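Local structure of probable 2-dehydro-3-deoxygalactonokinase DgoK1 (Sinorhizobium meliloti, 3T69) at residues 30-35 against 57-62; 184-189 against 221-226; 192-197 against 235-240. The protein probably phosphorylates 2-dehydro-3-deoxy-D-galactonate at the expense of ATP, a step in the breakdown of galactose by the DeLey-Doudoroff pathway. All coordinates share one frame; numbering follows the deposited sequence.

Contact 1 (30-35 against 57-62)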
ATOM      1  N   VAL B  30       4.924 -38.851  -9.916  1.00 75.40           N
ATOM      2  CA  VAL B  30       4.011 -38.532  -8.821  1.00 74.99           C
ATOM      3  C   VAL B  30       3.124 -39.740  -8.595  1.00 74.75           C
ATOM      4  O   VAL B  30       2.596 -40.310  -9.551  1.00 74.49           O
ATOM      5  CB  VAL B  30       3.094 -37.322  -9.179  1.00 75.35           C
ATOM      6  CG1 VAL B  30       2.180 -36.917  -8.000  1.00 74.66           C
ATOM      7  CG2 VAL B  30       3.924 -36.118  -9.720  1.00 75.11           C
ATOM      8  N   LEU B  31       2.995 -40.128  -7.327  1.00 74.88           N
ATOM      9  CA  LEU B  31       2.138 -41.233  -6.864  1.00 74.73           C
ATOM     10  C   LEU B  31       0.893 -40.701  -6.142  1.00 74.40           C
ATOM     11  O   LEU B  31      -0.159 -41.292  -6.237  1.00 74.63           O
ATOM     12  CB  LEU B  31       2.922 -42.168  -5.930  1.00 74.58           C
ATOM     13  CG  LEU B  31       3.819 -43.357  -6.359  1.00 75.87           C
ATOM     14  CD1 LEU B  31       4.380 -43.358  -7.812  1.00 76.73           C
ATOM     15  CD2 LEU B  31       4.955 -43.528  -5.369  1.00 75.11           C
ATOM     16  N   ALA B  32       1.023 -39.602  -5.403  1.00 74.12           N
ATOM     17  CA  ALA B  32      -0.130 -38.940  -4.776  1.00 74.12           C
ATOM     18  C   ALA B  32       0.058 -37.399  -4.654  1.00 74.51           C
ATOM     19  O   ALA B  32       1.071 -36.863  -5.138  1.00 74.79           O
ATOM     20  CB  ALA B  32      -0.457 -39.579  -3.453  1.00 73.47           C
ATOM     21  N   GLU B  33      -0.913 -36.700  -4.040  1.00 74.65           N
ATOM     22  CA  GLU B  33      -0.939 -35.205  -3.941  1.00 74.81           C
ATOM     23  C   GLU B  33      -1.919 -34.698  -2.863  1.00 74.26           C
ATOM     24  O   GLU B  33      -2.967 -35.291  -2.634  1.00 74.03           O
ATOM     25  CB  GLU B  33      -1.298 -34.535  -5.294  1.00 75.09           C
ATOM     26  CG  GLU B  33      -1.298 -32.965  -5.289  1.00 77.56           C
ATOM     27  CD  GLU B  33      -2.564 -32.311  -5.907  1.00 80.31           C
ATOM     28  OE1 GLU B  33      -3.040 -32.771  -6.980  1.00 81.91           O
ATOM     29  OE2 GLU B  33      -3.082 -31.326  -5.321  1.00 79.11           O
ATOM     30  N   ARG B  34      -1.557 -33.602  -2.200  1.00 73.92           N
ATOM     31  CA  ARG B  34      -2.450 -32.922  -1.251  1.00 73.26           C
ATOM     32  C   ARG B  34      -2.279 -31.404  -1.354  1.00 73.38           C
ATOM     33  O   ARG B  34      -1.160 -30.895  -1.526  1.00 73.03           O
ATOM     34  CB  ARG B  34      -2.210 -33.386   0.194  1.00 72.79           C
ATOM     35  CG  ARG B  34      -2.539 -34.840   0.460  1.00 69.78           C
ATOM     36  CD  ARG B  34      -3.994 -35.033   0.786  1.00 66.21           C
ATOM     37  NE  ARG B  34      -4.248 -34.766   2.194  1.00 62.63           N
ATOM     38  CZ  ARG B  34      -5.429 -34.883   2.791  1.00 61.16           C
ATOM     39  NH1 ARG B  34      -6.482 -35.276   2.111  1.00 61.72           N
ATOM     40  NH2 ARG B  34      -5.555 -34.616   4.084  1.00 61.99           N
ATOM     41  N   ARG B  35      -3.408 -30.705  -1.281  1.00 73.26           N
ATOM     42  CA  ARG B  35      -3.455 -29.257  -1.268  1.00 73.24           C
ATOM     43  C   ARG B  35      -4.319 -28.786  -0.100  1.00 73.46           C
ATOM     44  O   ARG B  35      -5.266 -29.456   0.311  1.00 73.73           O
ATOM     45  CB  ARG B  35      -4.018 -28.718  -2.587  1.00 72.94           C
ATOM     46  CG  ARG B  35      -3.009 -28.635  -3.706  1.00 73.59           C
ATOM     47  CD  ARG B  35      -3.518 -27.878  -4.945  1.00 75.30           C
ATOM     48  NE  ARG B  35      -2.667 -28.098  -6.123  1.00 77.89           N
ATOM     49  CZ  ARG B  35      -1.342 -27.891  -6.171  1.00 79.78           C
ATOM     50  NH1 ARG B  35      -0.671 -27.475  -5.096  1.00 81.46           N
ATOM     51  NH2 ARG B  35      -0.663 -28.123  -7.292  1.00 78.96           N
ATOM     52  N   ALA B  57      -0.655 -39.428   6.692  1.00 65.77           N
ATOM     53  CA  ALA B  57      -1.606 -40.493   6.981  1.00 66.19           C
ATOM     54  C   ALA B  57      -2.603 -40.607   5.808  1.00 66.74           C
ATOM     55  O   ALA B  57      -2.776 -41.681   5.198  1.00 66.21           O
ATOM     56  CB  ALA B  57      -2.340 -40.225   8.298  1.00 65.81           C
ATOM     57  N   ALA B  58      -3.207 -39.467   5.472  1.00 67.03           N
ATOM     58  CA  ALA B  58      -4.162 -39.399   4.397  1.00 67.45           C
ATOM     59  C   ALA B  58      -3.693 -40.240   3.213  1.00 67.70           C
ATOM     60  O   ALA B  58      -4.370 -41.214   2.848  1.00 68.55           O
ATOM     61  CB  ALA B  58      -4.407 -37.965   3.988  1.00 67.42           C
ATOM     62  N   VAL B  59      -2.522 -39.917   2.659  1.00 67.15           N
ATOM     63  CA  VAL B  59      -2.046 -40.573   1.426  1.00 66.46           C
ATOM     64  C   VAL B  59      -1.430 -41.992   1.550  1.00 66.12           C
ATOM     65  O   VAL B  59      -0.866 -42.509   0.563  1.00 65.89           O
ATOM     66  CB  VAL B  59      -1.096 -39.632   0.560  1.00 66.61           C
ATOM     67  CG1 VAL B  59      -1.790 -38.353   0.160  1.00 66.36           C
ATOM     68  CG2 VAL B  59       0.213 -39.305   1.271  1.00 66.74           C
ATOM     69  N   SER B  60      -1.531 -42.621   2.724  1.00 65.57           N
ATOM     70  CA  SER B  60      -0.892 -43.939   2.938  1.00 66.45           C
ATOM     71  C   SER B  60       0.656 -43.929   2.604  1.00 66.86           C
ATOM     72  O   SER B  60       1.192 -44.754   1.828  1.00 67.37           O
ATOM     73  CB  SER B  60      -1.673 -45.064   2.203  1.00 65.62           C
ATOM     74  N   ALA B  61       1.359 -42.966   3.201  1.00 66.68           N
ATOM     75  CA  ALA B  61       2.810 -42.853   3.072  1.00 65.98           C
ATOM     76  C   ALA B  61       3.520 -43.865   3.953  1.00 65.31           C
ATOM     77  O   ALA B  61       3.109 -44.093   5.096  1.00 64.66           O
ATOM     78  CB  ALA B  61       3.268 -41.445   3.451  1.00 66.22           C
ATOM     79  N   PRO B  62       4.601 -44.460   3.426  1.00 64.91           N
ATOM     80  CA  PRO B  62       5.481 -45.284   4.248  1.00 64.52           C
ATOM     81  C   PRO B  62       5.929 -44.449   5.445  1.00 64.35           C
ATOM     82  O   PRO B  62       6.231 -43.245   5.279  1.00 64.59           O
ATOM     83  CB  PRO B  62       6.677 -45.556   3.322  1.00 64.69           C
ATOM     84  CG  PRO B  62       6.127 -45.401   1.924  1.00 64.77           C
ATOM     85  CD  PRO B  62       5.101 -44.304   2.044  1.00 64.85           C
TER
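The Arg34 guanidinium, a charged plate, lies flat against a methyl group: Ala58 CB sits 3.4 Å above the plane of the group, over its centre, and is 3.5 Å from Arg34 CZ. The chain leading to it is bent twice. Arg34 CG stands beside the backbone N and anti to the carbonyl carbon (chi1 -65°), and the bends at chi2 and chi3 carry the guanidinium over the last turn of helix 50-58. Along the way the aliphatic part of the arginine runs past Val59 in the opposite sense, its CG 3.6 Å from Val59 CG1. That same valine branch also serves Ala32, whose CB points toward the helix end and lies 4.0 Å from Val59 CG1. Val59 thus fits over two residues of one strand face, Ala32 and Arg34, while the CB of Glu33, between them, is directed away. The joint connects strand 30-36 of the mixed eight-stranded sheet with the C-terminus of helix 50-58, which finishes in a Schellman motif with Ser60 as its C-prime residue. Ser60 N bonds to Ala57 O at 2.9 Å, and Ala61 N reaches back to Leu56 O. Strand 19-24 lies alongside, with Ile23 touching both Ala32 and Val59. The polar end of Arg34 is held from the same helix, by a hydrogen bond from NE to His55 ND1. Replacing Arg34 by an alanine is likely to leave His55 ND1 without this donor and Ala58 CB without the flat group lying over it. With no hydrogen bond directly between the two segments, their cohesion comes from apolar contact and from the arginine, which joins an aliphatic stem to a polar head.

Contact 2 (184-189 against 221-226)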
ATOM      1  N   LEU B 184     -10.620   2.010  -0.216  1.00 48.73           N
ATOM      2  CA  LEU B 184     -10.921   1.405  -1.507  1.00 49.11           C
ATOM      3  C   LEU B 184     -11.738   0.104  -1.419  1.00 50.11           C
ATOM      4  O   LEU B 184     -12.234  -0.393  -2.438  1.00 50.09           O
ATOM      5  CB  LEU B 184      -9.630   1.145  -2.279  1.00 48.28           C
ATOM      6  CG  LEU B 184      -9.084   2.220  -3.239  1.00 47.65           C
ATOM      7  CD1 LEU B 184      -8.781   3.556  -2.616  1.00 44.21           C
ATOM      8  CD2 LEU B 184      -7.832   1.687  -3.870  1.00 46.97           C
ATOM      9  N   SER B 185     -11.856  -0.468  -0.223  1.00 50.92           N
ATOM     10  CA  SER B 185     -12.700  -1.636  -0.066  1.00 52.52           C
ATOM     11  C   SER B 185     -14.125  -1.315  -0.512  1.00 53.64           C
ATOM     12  O   SER B 185     -14.875  -2.207  -0.933  1.00 53.68           O
ATOM     13  CB  SER B 185     -12.716  -2.110   1.371  1.00 52.13           C
ATOM     14  OG  SER B 185     -13.340  -1.145   2.171  1.00 53.70           O
ATOM     15  N   HIS B 186     -14.475  -0.031  -0.443  1.00 54.62           N
ATOM     16  CA  HIS B 186     -15.798   0.440  -0.832  1.00 55.79           C
ATOM     17  C   HIS B 186     -15.969   0.438  -2.318  1.00 55.85           C
ATOM     18  O   HIS B 186     -17.065   0.315  -2.796  1.00 55.90           O
ATOM     19  CB  HIS B 186     -16.054   1.828  -0.240  1.00 56.27           C
ATOM     20  CG  HIS B 186     -16.293   1.804   1.244  1.00 58.98           C
ATOM     21  ND1 HIS B 186     -17.251   2.583   1.860  1.00 61.24           N
ATOM     22  CD2 HIS B 186     -15.732   1.050   2.224  1.00 60.24           C
ATOM     23  CE1 HIS B 186     -17.253   2.324   3.162  1.00 62.75           C
ATOM     24  NE2 HIS B 186     -16.344   1.393   3.405  1.00 62.03           N
ATOM     25  N   ALA B 187     -14.866   0.553  -3.038  1.00 57.21           N
ATOM     26  CA  ALA B 187     -14.849   0.597  -4.486  1.00 58.62           C
ATOM     27  C   ALA B 187     -14.825  -0.792  -5.130  1.00 60.64           C
ATOM     28  O   ALA B 187     -15.400  -0.981  -6.201  1.00 60.92           O
ATOM     29  CB  ALA B 187     -13.664   1.361  -4.940  1.00 58.00           C
ATOM     30  N   VAL B 188     -14.156  -1.755  -4.490  1.00 62.89           N
ATOM     31  CA  VAL B 188     -13.917  -3.072  -5.095  1.00 65.06           C
ATOM     32  C   VAL B 188     -14.608  -4.274  -4.414  1.00 67.19           C
ATOM     33  O   VAL B 188     -14.744  -5.353  -5.041  1.00 67.21           O
ATOM     34  CB  VAL B 188     -12.408  -3.392  -5.170  1.00 64.65           C
ATOM     35  CG1 VAL B 188     -11.672  -2.297  -5.891  1.00 65.10           C
ATOM     36  CG2 VAL B 188     -11.824  -3.590  -3.775  1.00 64.14           C
ATOM     37  N   ALA B 189     -15.026  -4.089  -3.153  1.00 69.49           N
ATOM     38  CA  ALA B 189     -15.252  -5.223  -2.229  1.00 71.90           C
ATOM     39  C   ALA B 189     -16.207  -6.270  -2.806  1.00 73.52           C
ATOM     40  O   ALA B 189     -15.845  -7.449  -2.961  1.00 73.55           O
ATOM     41  CB  ALA B 189     -15.728  -4.741  -0.833  1.00 71.71           C
ATOM     42  N   SER B 221      -7.643   7.590  -6.949  1.00 41.78           N
ATOM     43  CA  SER B 221      -8.563   7.769  -8.034  1.00 42.72           C
ATOM     44  C   SER B 221      -9.507   6.616  -8.221  1.00 43.63           C
ATOM     45  O   SER B 221     -10.579   6.802  -8.694  1.00 43.94           O
ATOM     46  CB  SER B 221      -7.815   8.095  -9.303  1.00 42.46           C
ATOM     47  OG  SER B 221      -7.505   9.469  -9.317  1.00 43.73           O
ATOM     48  N   VAL B 222      -9.132   5.407  -7.883  1.00 43.95           N
ATOM     49  CA  VAL B 222     -10.123   4.391  -8.029  1.00 44.27           C
ATOM     50  C   VAL B 222     -11.300   4.699  -7.113  1.00 44.97           C
ATOM     51  O   VAL B 222     -12.405   4.514  -7.500  1.00 45.81           O
ATOM     52  CB  VAL B 222      -9.589   2.942  -7.907  1.00 44.55           C
ATOM     53  CG1 VAL B 222      -8.131   2.858  -8.085  1.00 43.16           C
ATOM     54  CG2 VAL B 222     -10.050   2.293  -6.698  1.00 43.08           C
ATOM     55  N   ARG B 223     -11.078   5.144  -5.893  1.00 45.27           N
ATOM     56  CA  ARG B 223     -12.181   5.578  -5.049  1.00 45.51           C
ATOM     57  C   ARG B 223     -12.848   6.881  -5.449  1.00 45.18           C
ATOM     58  O   ARG B 223     -14.009   7.024  -5.284  1.00 45.97           O
ATOM     59  CB  ARG B 223     -11.866   5.561  -3.566  1.00 46.35           C
ATOM     60  CG  ARG B 223     -12.455   6.730  -2.836  1.00 47.48           C
ATOM     61  CD  ARG B 223     -13.265   6.363  -1.645  1.00 48.37           C
ATOM     62  NE  ARG B 223     -14.514   5.763  -2.029  1.00 53.83           N
ATOM     63  CZ  ARG B 223     -15.596   5.748  -1.281  1.00 55.28           C
ATOM     64  NH1 ARG B 223     -15.598   6.317  -0.103  1.00 56.01           N
ATOM     65  NH2 ARG B 223     -16.676   5.164  -1.722  1.00 55.51           N
ATOM     66  N   ALA B 224     -12.106   7.858  -5.927  1.00 44.69           N
ATOM     67  CA  ALA B 224     -12.745   9.113  -6.355  1.00 44.59           C
ATOM     68  C   ALA B 224     -13.514   8.911  -7.656  1.00 45.22           C
ATOM     69  O   ALA B 224     -14.550   9.568  -7.868  1.00 44.89           O
ATOM     70  CB  ALA B 224     -11.752  10.223  -6.499  1.00 44.44           C
ATOM     71  N   GLY B 225     -12.992   8.019  -8.520  1.00 45.23           N
ATOM     72  CA  GLY B 225     -13.678   7.539  -9.714  1.00 45.88           C
ATOM     73  C   GLY B 225     -15.013   6.915  -9.347  1.00 47.26           C
ATOM     74  O   GLY B 225     -16.039   7.181  -9.967  1.00 47.36           O
ATOM     75  N   GLN B 226     -15.024   6.126  -8.288  1.00 48.09           N
ATOM     76  CA  GLN B 226     -16.245   5.475  -7.872  1.00 49.47           C
ATOM     77  C   GLN B 226     -17.227   6.443  -7.268  1.00 50.31           C
ATOM     78  O   GLN B 226     -18.421   6.284  -7.435  1.00 50.91           O
ATOM     79  CB  GLN B 226     -15.914   4.370  -6.886  1.00 49.66           C
ATOM     80  CG  GLN B 226     -17.074   3.552  -6.456  1.00 52.31           C
ATOM     81  CD  GLN B 226     -17.285   3.695  -4.995  1.00 58.32           C
ATOM     82  OE1 GLN B 226     -16.328   3.604  -4.194  1.00 60.22           O
ATOM     83  NE2 GLN B 226     -18.533   3.940  -4.610  1.00 59.73           N
TER
HETATM   84  O   HOH W   1     -19.489   4.324  -0.102  1.00 45.14           O
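The Arg223 guanidinium carries His186 CB over one face, 3.7 Å above the plane and displaced toward the rim, while the amide end of Gln226 and a water lie at its edge. The water also lies in the plane of the His186 ring, at its edge, linking ND1 to Arg223 NH2 by two weak bonds; Ser185 OG lies at the edge of the ring as well. The imidazole itself leads away from the helix, so the histidine meets Arg223 mainly through its CB. One bond fixes the arginine more firmly: Arg223 NH2 donates to Gln226 OE1 at 2.9 Å, nearly straight (166°) and close to the guanidinium plane, although it approaches tilted from the plane of the amide carbonyl. Gln226 extends with CG anti to its own backbone N (chi1 -176°) and then bends at chi2, which lays the amide across Ala187; Gln226 OE1 comes within 3.4 Å of Ala187 CA and also lies against its CB. Deeper in, the contact becomes apolar. Leu184 and Val222 cross at about a right angle, with Leu184 CG 3.6 Å from Val222 CG2, and Leu184 CD1 reaches Arg223 CB at 3.8 Å. Ala187 CB also meets Val222 CG2, at 4.1 Å, so this one valine branch is shared by Leu184 and Ala187. A sulfate ion, probably from the crystallisation liquor, is bound near the Arg223 side chain. Helix 185-188 is thereby joined to helix 215-228, and helix 233-252 touches both, through Ala236 on Val188 and Gln239 on Val222. The second subunit also reaches this helix-helix packing, which therefore lies at the dimer interface: its Met170 packs on Leu184, and its Pro122 O accepts a hydrogen bond from Ser221 OG.

Contact 3 (192-197 against 235-240)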
ATOM      1  N   ASP B 192     -15.449 -10.120  -6.769  1.00 76.00           N
ATOM      2  CA  ASP B 192     -14.408 -11.091  -6.359  1.00 75.55           C
ATOM      3  C   ASP B 192     -13.346 -11.269  -7.444  1.00 74.54           C
ATOM      4  O   ASP B 192     -12.235 -11.732  -7.186  1.00 74.08           O
ATOM      5  CB  ASP B 192     -15.016 -12.466  -6.004  1.00 76.28           C
ATOM      6  CG  ASP B 192     -15.669 -12.509  -4.588  1.00 78.63           C
ATOM      7  OD1 ASP B 192     -15.592 -11.502  -3.846  1.00 79.24           O
ATOM      8  OD2 ASP B 192     -16.258 -13.565  -4.212  1.00 80.18           O
ATOM      9  N   THR B 193     -13.692 -10.894  -8.665  1.00 73.56           N
ATOM     10  CA  THR B 193     -12.862 -11.208  -9.834  1.00 72.72           C
ATOM     11  C   THR B 193     -12.952 -10.105 -10.866  1.00 71.63           C
ATOM     12  O   THR B 193     -13.770  -9.186 -10.737  1.00 71.06           O
ATOM     13  CB  THR B 193     -13.352 -12.516 -10.558  1.00 73.01           C
ATOM     14  OG1 THR B 193     -14.560 -12.980  -9.937  1.00 72.95           O
ATOM     15  CG2 THR B 193     -12.279 -13.622 -10.550  1.00 73.03           C
ATOM     16  N   PHE B 194     -12.128 -10.230 -11.901  1.00 70.37           N
ATOM     17  CA  PHE B 194     -12.218  -9.369 -13.047  1.00 69.61           C
ATOM     18  C   PHE B 194     -11.494 -10.038 -14.186  1.00 69.93           C
ATOM     19  O   PHE B 194     -10.543 -10.779 -13.962  1.00 69.85           O
ATOM     20  CB  PHE B 194     -11.633  -7.970 -12.745  1.00 69.54           C
ATOM     21  CG  PHE B 194     -10.124  -7.945 -12.514  1.00 67.38           C
ATOM     22  CD1 PHE B 194      -9.251  -7.705 -13.570  1.00 63.53           C
ATOM     23  CD2 PHE B 194      -9.595  -8.136 -11.234  1.00 65.53           C
ATOM     24  CE1 PHE B 194      -7.899  -7.668 -13.360  1.00 62.72           C
ATOM     25  CE2 PHE B 194      -8.242  -8.110 -11.022  1.00 62.59           C
ATOM     26  CZ  PHE B 194      -7.391  -7.874 -12.086  1.00 63.06           C
ATOM     27  N   ALA B 195     -11.938  -9.763 -15.408  1.00 70.30           N
ATOM     28  CA  ALA B 195     -11.374 -10.391 -16.601  1.00 70.56           C
ATOM     29  C   ALA B 195     -10.071  -9.718 -17.014  1.00 70.31           C
ATOM     30  O   ALA B 195     -10.058  -8.560 -17.416  1.00 70.55           O
ATOM     31  CB  ALA B 195     -12.390 -10.389 -17.762  1.00 70.43           C
ATOM     32  N   ALA B 196      -8.979 -10.465 -16.900  1.00 70.01           N
ATOM     33  CA  ALA B 196      -7.641 -10.033 -17.325  1.00 69.42           C
ATOM     34  C   ALA B 196      -7.585  -9.169 -18.598  1.00 69.16           C
ATOM     35  O   ALA B 196      -6.710  -8.277 -18.749  1.00 69.12           O
ATOM     36  CB  ALA B 196      -6.744 -11.276 -17.495  1.00 69.62           C
ATOM     37  N   GLY B 197      -8.495  -9.459 -19.529  1.00 68.63           N
ATOM     38  CA  GLY B 197      -8.486  -8.799 -20.837  1.00 67.70           C
ATOM     39  C   GLY B 197      -9.058  -7.400 -20.789  1.00 66.89           C
ATOM     40  O   GLY B 197      -8.689  -6.556 -21.613  1.00 66.47           O
ATOM     41  N   ASP B 235     -14.144  -3.209 -12.539  1.00 58.74           N
ATOM     42  CA  ASP B 235     -13.213  -2.289 -13.171  1.00 58.09           C
ATOM     43  C   ASP B 235     -12.294  -1.560 -12.149  1.00 56.59           C
ATOM     44  O   ASP B 235     -11.111  -1.275 -12.450  1.00 55.49           O
ATOM     45  CB  ASP B 235     -13.980  -1.348 -14.104  1.00 59.25           C
ATOM     46  CG  ASP B 235     -14.628  -2.114 -15.310  1.00 61.95           C
ATOM     47  OD1 ASP B 235     -13.881  -2.699 -16.163  1.00 63.97           O
ATOM     48  OD2 ASP B 235     -15.884  -2.126 -15.387  1.00 60.72           O
ATOM     49  N   ALA B 236     -12.836  -1.310 -10.947  1.00 54.38           N
ATOM     50  CA  ALA B 236     -12.096  -0.707  -9.840  1.00 53.41           C
ATOM     51  C   ALA B 236     -10.953  -1.641  -9.357  1.00 52.83           C
ATOM     52  O   ALA B 236      -9.763  -1.221  -9.265  1.00 52.14           O
ATOM     53  CB  ALA B 236     -13.049  -0.370  -8.696  1.00 52.83           C
ATOM     54  N   ARG B 237     -11.348  -2.896  -9.076  1.00 51.51           N
ATOM     55  CA  ARG B 237     -10.491  -4.023  -8.750  1.00 50.03           C
ATOM     56  C   ARG B 237      -9.396  -4.154  -9.784  1.00 49.44           C
ATOM     57  O   ARG B 237      -8.210  -4.335  -9.464  1.00 49.59           O
ATOM     58  CB  ARG B 237     -11.357  -5.253  -8.750  1.00 50.26           C
ATOM     59  CG  ARG B 237     -10.750  -6.496  -8.144  1.00 52.32           C
ATOM     60  CD  ARG B 237     -11.805  -7.321  -7.321  1.00 55.21           C
ATOM     61  NE  ARG B 237     -11.201  -8.542  -6.769  1.00 55.86           N
ATOM     62  CZ  ARG B 237     -10.956  -8.760  -5.481  1.00 56.27           C
ATOM     63  NH1 ARG B 237     -11.308  -7.857  -4.551  1.00 55.90           N
ATOM     64  NH2 ARG B 237     -10.365  -9.893  -5.128  1.00 54.26           N
ATOM     65  N   ALA B 238      -9.795  -4.031 -11.034  1.00 48.04           N
ATOM     66  CA  ALA B 238      -8.883  -4.175 -12.133  1.00 47.23           C
ATOM     67  C   ALA B 238      -7.887  -3.052 -12.121  1.00 46.31           C
ATOM     68  O   ALA B 238      -6.689  -3.283 -12.261  1.00 46.50           O
ATOM     69  CB  ALA B 238      -9.659  -4.183 -13.463  1.00 47.32           C
ATOM     70  N   GLN B 239      -8.408  -1.831 -12.010  1.00 45.88           N
ATOM     71  CA  GLN B 239      -7.621  -0.597 -11.857  1.00 45.52           C
ATOM     72  C   GLN B 239      -6.623  -0.752 -10.696  1.00 44.68           C
ATOM     73  O   GLN B 239      -5.396  -0.545 -10.857  1.00 44.38           O
ATOM     74  CB  GLN B 239      -8.579   0.522 -11.526  1.00 45.87           C
ATOM     75  CG  GLN B 239      -8.259   1.842 -12.136  1.00 49.77           C
ATOM     76  CD  GLN B 239      -9.394   2.838 -11.903  1.00 55.11           C
ATOM     77  OE1 GLN B 239     -10.568   2.442 -11.740  1.00 55.75           O
ATOM     78  NE2 GLN B 239      -9.057   4.143 -11.914  1.00 55.98           N
ATOM     79  N   LEU B 240      -7.155  -1.160  -9.541  1.00 43.30           N
ATOM     80  CA  LEU B 240      -6.313  -1.486  -8.408  1.00 43.33           C
ATOM     81  C   LEU B 240      -5.194  -2.473  -8.739  1.00 43.88           C
ATOM     82  O   LEU B 240      -4.012  -2.190  -8.448  1.00 43.92           O
ATOM     83  CB  LEU B 240      -7.122  -2.016  -7.228  1.00 43.03           C
ATOM     84  CG  LEU B 240      -6.274  -2.358  -5.996  1.00 40.83           C
ATOM     85  CD1 LEU B 240      -5.482  -1.170  -5.511  1.00 42.91           C
ATOM     86  CD2 LEU B 240      -7.182  -2.772  -4.871  1.00 39.62           C
TER
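Phe194 places its ring between the backbone N and the carbonyl carbon (chi1 67°), which turns the phenyl from the loop onto helix 233-252, where Arg237 reaches back with CG anti to the backbone N and a bend at chi2. The arrangement is a CH-pi contact between a loop aromatic and a helix in the helical part of this sugar-acid kinase, whose family is placed among the ASKHA nucleotide-binding folds. Ala238 CA stands over the centre of the phenyl face, 3.7 Å from the centroid of the Phe194 ring and only 8° off its normal. The alanine methyl lies nearer one edge of the same face, with Ala238 CB 3.5 Å from Phe194 CD1. The carbonyl carbon of Arg237 lies over the same face. The arginine stem crosses the phenylalanine at about a right angle, bringing Arg237 CG to 3.7 Å from Phe194 CD2. The ring and guanidinium planes stand 68° apart, so the two groups do not stack. Beyond the ring, the guanidinium comes alongside the loop backbone, with Asp192 CA over one of its faces. The CB of Asp192 is directed away from the helix and its carboxylate does not touch the guanidinium, so the nearest approach of the guanidinium to Asp192 is to its carbonyl oxygen. Ala234 and Ser241 of helix 233-252 also touch Phe194, Ala200 of helix 199-210 reaches Ala238, and Phe175 of helix 171-181 packs on Arg237. The aromatic thus lays the loop between helices 185-188 and 199-210 against helix 233-252. At the polar end of the contact, Asp192 O lies 3.3 Å from Arg237 NH2.

Contact 1 stands apart, its centre 44 Å from that of contact 2 and 37 Å from that of contact 3; it belongs to the sheet of strands 9-14, 19-24 and 30-36 and closes before the other two open along the chain. Contacts 2 and 3 lie only 12 Å apart, centre to centre, and interlock: their segments alternate in sequence, and helices 215-228 and 233-252 follow each other. They touch directly, Val188 CG1 lying 3.3 Å from Arg237 N. These two therefore belong to one mainly helical region, with the 192-197 loop lying on it, which meets the second subunit at contact 2, whereas contact 1 fastens a strand to a helix end elsewhere in the chain.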